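Local coordinates for outer membrane protein SusF (Bacteroides thetaiotaomicron, PDB 4FE9), which binds starch at the cell surface through its carbohydrate-binding modules, before the glycan is transported into the periplasm for degradation, at residues A383-Q388 and C415-A420. Sequence-based numbering, arbitrary orientation.
Sequences AQLVEQ and CVNPKA. With NA (sodium ion), chain I.
Leu385 reaches Cys415 and Asn417 with its CG turned anti to its own carbonyl carbon (chi1 -65°); the chain then continues extended as far as CD1, while CD2 branches off to meet Cys415 SG, and the two methyls leave the 383-388 loop as a fork. Asn417 answers with CG opposite its backbone N (chi1 180°), which sets the carbonyl side of the amide against the leucine methyl. One prong, CD1, rests against this amide: it lies 3.5 Å from Asn417 OD1 and 3.7 Å from Asn417 CG. The Leu385 and Asn417 side chains cross at about a right angle; of the leucine, the CD1 end is what meets the amide. The other prong, CD2, meets the sulfur of Cys415, with 3.6 Å between Leu385 CD2 and Cys415 SG; this is apolar packing. The interface is small, about 121 Å² summed over both sides, and its backbones stay well apart, 8.2 Å between Leu385 CA and Asn417 CA. Asn417 ND2 makes weak hydrogen bonds to the carbonyls of Val421 and Ser422, which may help fix the rotation of the amide. Two residues before the leucine, Ala383 O binds the sodium ion at 2.2 Å; Ser377, Tyr378, Gly380 and Asp389 complete the site, tying together the loop from which Leu385 projects. The contact thus joins two loops of the third carbohydrate-binding module, one following strand 371-374 and the other leaving strand 410-415; the two strands pair antiparallel. Tyr371 and Met373 of the first strand also touch Leu385, while Val416 packs on Leu351 of strand 348-357 and on Trp296 and Ile298 of strand 294-301, in the second module.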
ATOM      1  N   ALA A 383     -21.270  -0.394 -27.387  1.00 28.65           N
ATOM      2  CA  ALA A 383     -19.836  -0.587 -27.337  1.00 27.88           C
ATOM      3  C   ALA A 383     -19.238   0.607 -26.658  1.00 26.44           C
ATOM      4  O   ALA A 383     -19.408   1.717 -27.120  1.00 26.60           O
ATOM      5  CB  ALA A 383     -19.277  -0.719 -28.748  1.00 28.30           C
ATOM      6  N   GLN A 384     -18.573   0.375 -25.523  1.00 25.52           N
ATOM      7  CA  GLN A 384     -18.091   1.462 -24.652  1.00 25.04           C
ATOM      8  C   GLN A 384     -16.586   1.412 -24.484  1.00 24.34           C
ATOM      9  O   GLN A 384     -16.048   0.389 -24.092  1.00 23.87           O
ATOM     10  CB  GLN A 384     -18.748   1.367 -23.257  1.00 24.52           C
ATOM     11  CG  GLN A 384     -20.165   1.930 -23.171  1.00 23.50           C
ATOM     12  CD  GLN A 384     -20.799   1.678 -21.791  1.00 21.25           C
ATOM     13  OE1 GLN A 384     -20.108   1.697 -20.770  1.00 19.46           O
ATOM     14  NE2 GLN A 384     -22.084   1.376 -21.771  1.00 23.76           N
ATOM     15  N   LEU A 385     -15.955   2.578 -24.566  1.00 24.57           N
ATOM     16  CA  LEU A 385     -14.510   2.697 -24.368  1.00 26.35           C
ATOM     17  C   LEU A 385     -13.732   1.877 -25.419  1.00 27.37           C
ATOM     18  O   LEU A 385     -12.691   1.307 -25.119  1.00 26.18           O
ATOM     19  CB  LEU A 385     -14.104   2.249 -22.935  1.00 26.48           C
ATOM     20  CG  LEU A 385     -14.572   3.026 -21.690  1.00 23.72           C
ATOM     21  CD1 LEU A 385     -13.929   2.434 -20.401  1.00 21.03           C
ATOM     22  CD2 LEU A 385     -14.273   4.496 -21.793  1.00 17.60           C
ATOM     23  N   VAL A 386     -14.278   1.779 -26.630  1.00 28.52           N
ATOM     24  CA  VAL A 386     -13.658   0.956 -27.667  1.00 29.57           C
ATOM     25  C   VAL A 386     -12.808   1.788 -28.591  1.00 29.73           C
ATOM     26  O   VAL A 386     -12.746   3.016 -28.463  1.00 30.64           O
ATOM     27  CB  VAL A 386     -14.700   0.165 -28.473  1.00 29.22           C
ATOM     28  CG1 VAL A 386     -15.270  -0.953 -27.624  1.00 30.28           C
ATOM     29  CG2 VAL A 386     -15.822   1.113 -28.979  1.00 30.17           C
ATOM     30  N   GLU A 387     -11.988   1.102 -29.383  1.00 30.94           N
ATOM     31  CA  GLU A 387     -10.971   1.751 -30.225  1.00 30.80           C
ATOM     32  C   GLU A 387     -11.556   2.841 -31.160  1.00 29.50           C
ATOM     33  O   GLU A 387     -10.923   3.863 -31.400  1.00 29.83           O
ATOM     34  CB  GLU A 387     -10.245   0.677 -31.057  1.00 31.44           C
ATOM     35  CG  GLU A 387      -8.967   1.144 -31.756  1.00 35.63           C
ATOM     36  CD  GLU A 387      -8.191  -0.035 -32.393  1.00 50.92           C
ATOM     37  OE1 GLU A 387      -8.788  -1.134 -32.537  1.00 43.68           O
ATOM     38  OE2 GLU A 387      -6.987   0.136 -32.719  1.00 53.50           O
ATOM     39  N   GLN A 388     -12.742   2.593 -31.703  1.00 29.39           N
ATOM     40  CA  GLN A 388     -13.385   3.541 -32.632  1.00 30.32           C
ATOM     41  C   GLN A 388     -13.809   4.842 -31.949  1.00 30.15           C
ATOM     42  O   GLN A 388     -13.879   5.920 -32.596  1.00 29.81           O
ATOM     43  CB  GLN A 388     -14.602   2.893 -33.285  1.00 30.29           C
ATOM     44  CG  GLN A 388     -14.327   1.515 -33.879  1.00 33.18           C
ATOM     45  CD  GLN A 388     -14.103   0.488 -32.821  1.00 43.60           C
ATOM     46  OE1 GLN A 388     -13.337   0.712 -31.882  1.00 40.05           O
ATOM     47  NE2 GLN A 388     -14.805  -0.637 -32.925  1.00 48.57           N
ATOM     48  N   CYS A 415     -15.282  10.946 -21.895  1.00 17.35           N
ATOM     49  CA  CYS A 415     -14.547  10.575 -20.693  1.00 17.58           C
ATOM     50  C   CYS A 415     -13.073  10.188 -20.936  1.00 18.41           C
ATOM     51  O   CYS A 415     -12.618  10.064 -22.094  1.00 16.23           O
ATOM     52  CB  CYS A 415     -15.265   9.457 -19.935  1.00 16.05           C
ATOM     53  SG  CYS A 415     -15.145   7.837 -20.751  1.00 17.66           S
ATOM     54  N   VAL A 416     -12.322  10.114 -19.839  1.00 17.06           N
ATOM     55  CA  VAL A 416     -11.188   9.193 -19.723  1.00 18.61           C
ATOM     56  C   VAL A 416     -11.589   8.037 -18.819  1.00 19.94           C
ATOM     57  O   VAL A 416     -12.709   8.006 -18.313  1.00 21.56           O
ATOM     58  CB  VAL A 416      -9.969   9.899 -19.117  1.00 17.45           C
ATOM     59  CG1 VAL A 416      -9.528  11.069 -20.012  1.00 14.23           C
ATOM     60  CG2 VAL A 416     -10.303  10.404 -17.718  1.00 14.93           C
ATOM     61  N   ASN A 417     -10.718   7.039 -18.697  1.00 19.80           N
ATOM     62  CA  ASN A 417     -10.922   5.955 -17.749  1.00 20.03           C
ATOM     63  C   ASN A 417      -9.563   5.415 -17.270  1.00 20.01           C
ATOM     64  O   ASN A 417      -8.989   4.562 -17.903  1.00 19.44           O
ATOM     65  CB  ASN A 417     -11.724   4.815 -18.405  1.00 19.30           C
ATOM     66  CG  ASN A 417     -11.974   3.622 -17.443  1.00 23.79           C
ATOM     67  OD1 ASN A 417     -11.648   2.462 -17.762  1.00 20.64           O
ATOM     68  ND2 ASN A 417     -12.626   3.903 -16.288  1.00 18.75           N
ATOM     69  N   PRO A 418      -9.080   5.894 -16.115  1.00 20.19           N
ATOM     70  CA  PRO A 418      -7.806   5.373 -15.562  1.00 19.42           C
ATOM     71  C   PRO A 418      -7.828   3.868 -15.253  1.00 19.46           C
ATOM     72  O   PRO A 418      -8.891   3.281 -15.033  1.00 17.09           O
ATOM     73  CB  PRO A 418      -7.615   6.190 -14.272  1.00 20.15           C
ATOM     74  CG  PRO A 418      -8.594   7.396 -14.427  1.00 19.25           C
ATOM     75  CD  PRO A 418      -9.736   6.846 -15.203  1.00 19.86           C
ATOM     76  N   LYS A 419      -6.647   3.253 -15.245  1.00 19.43           N
ATOM     77  CA  LYS A 419      -6.519   1.832 -14.887  1.00 21.90           C
ATOM     78  C   LYS A 419      -7.273   1.528 -13.632  1.00 21.16           C
ATOM     79  O   LYS A 419      -7.903   0.479 -13.526  1.00 22.23           O
ATOM     80  CB  LYS A 419      -5.034   1.442 -14.687  1.00 21.07           C
ATOM     81  CG  LYS A 419      -4.359   0.894 -15.940  1.00 27.00           C
ATOM     82  CD  LYS A 419      -5.009   1.471 -17.222  1.00 43.70           C
ATOM     83  CE  LYS A 419      -4.377   0.893 -18.518  1.00 51.87           C
ATOM     84  NZ  LYS A 419      -4.927   1.577 -19.747  1.00 49.72           N
ATOM     85  N   ALA A 420      -7.033   2.339 -12.602  1.00 22.45           N
ATOM     86  CA  ALA A 420      -7.532   2.040 -11.242  1.00 22.82           C
ATOM     87  C   ALA A 420      -9.061   2.063 -11.166  1.00 22.54           C
ATOM     88  O   ALA A 420      -9.640   1.610 -10.183  1.00 24.46           O
ATOM     89  CB  ALA A 420      -6.936   3.017 -10.230  1.00 22.15           C
TER
HETATM   90 NA    NA I 514     -19.672   3.405 -28.465  1.00 33.33          NA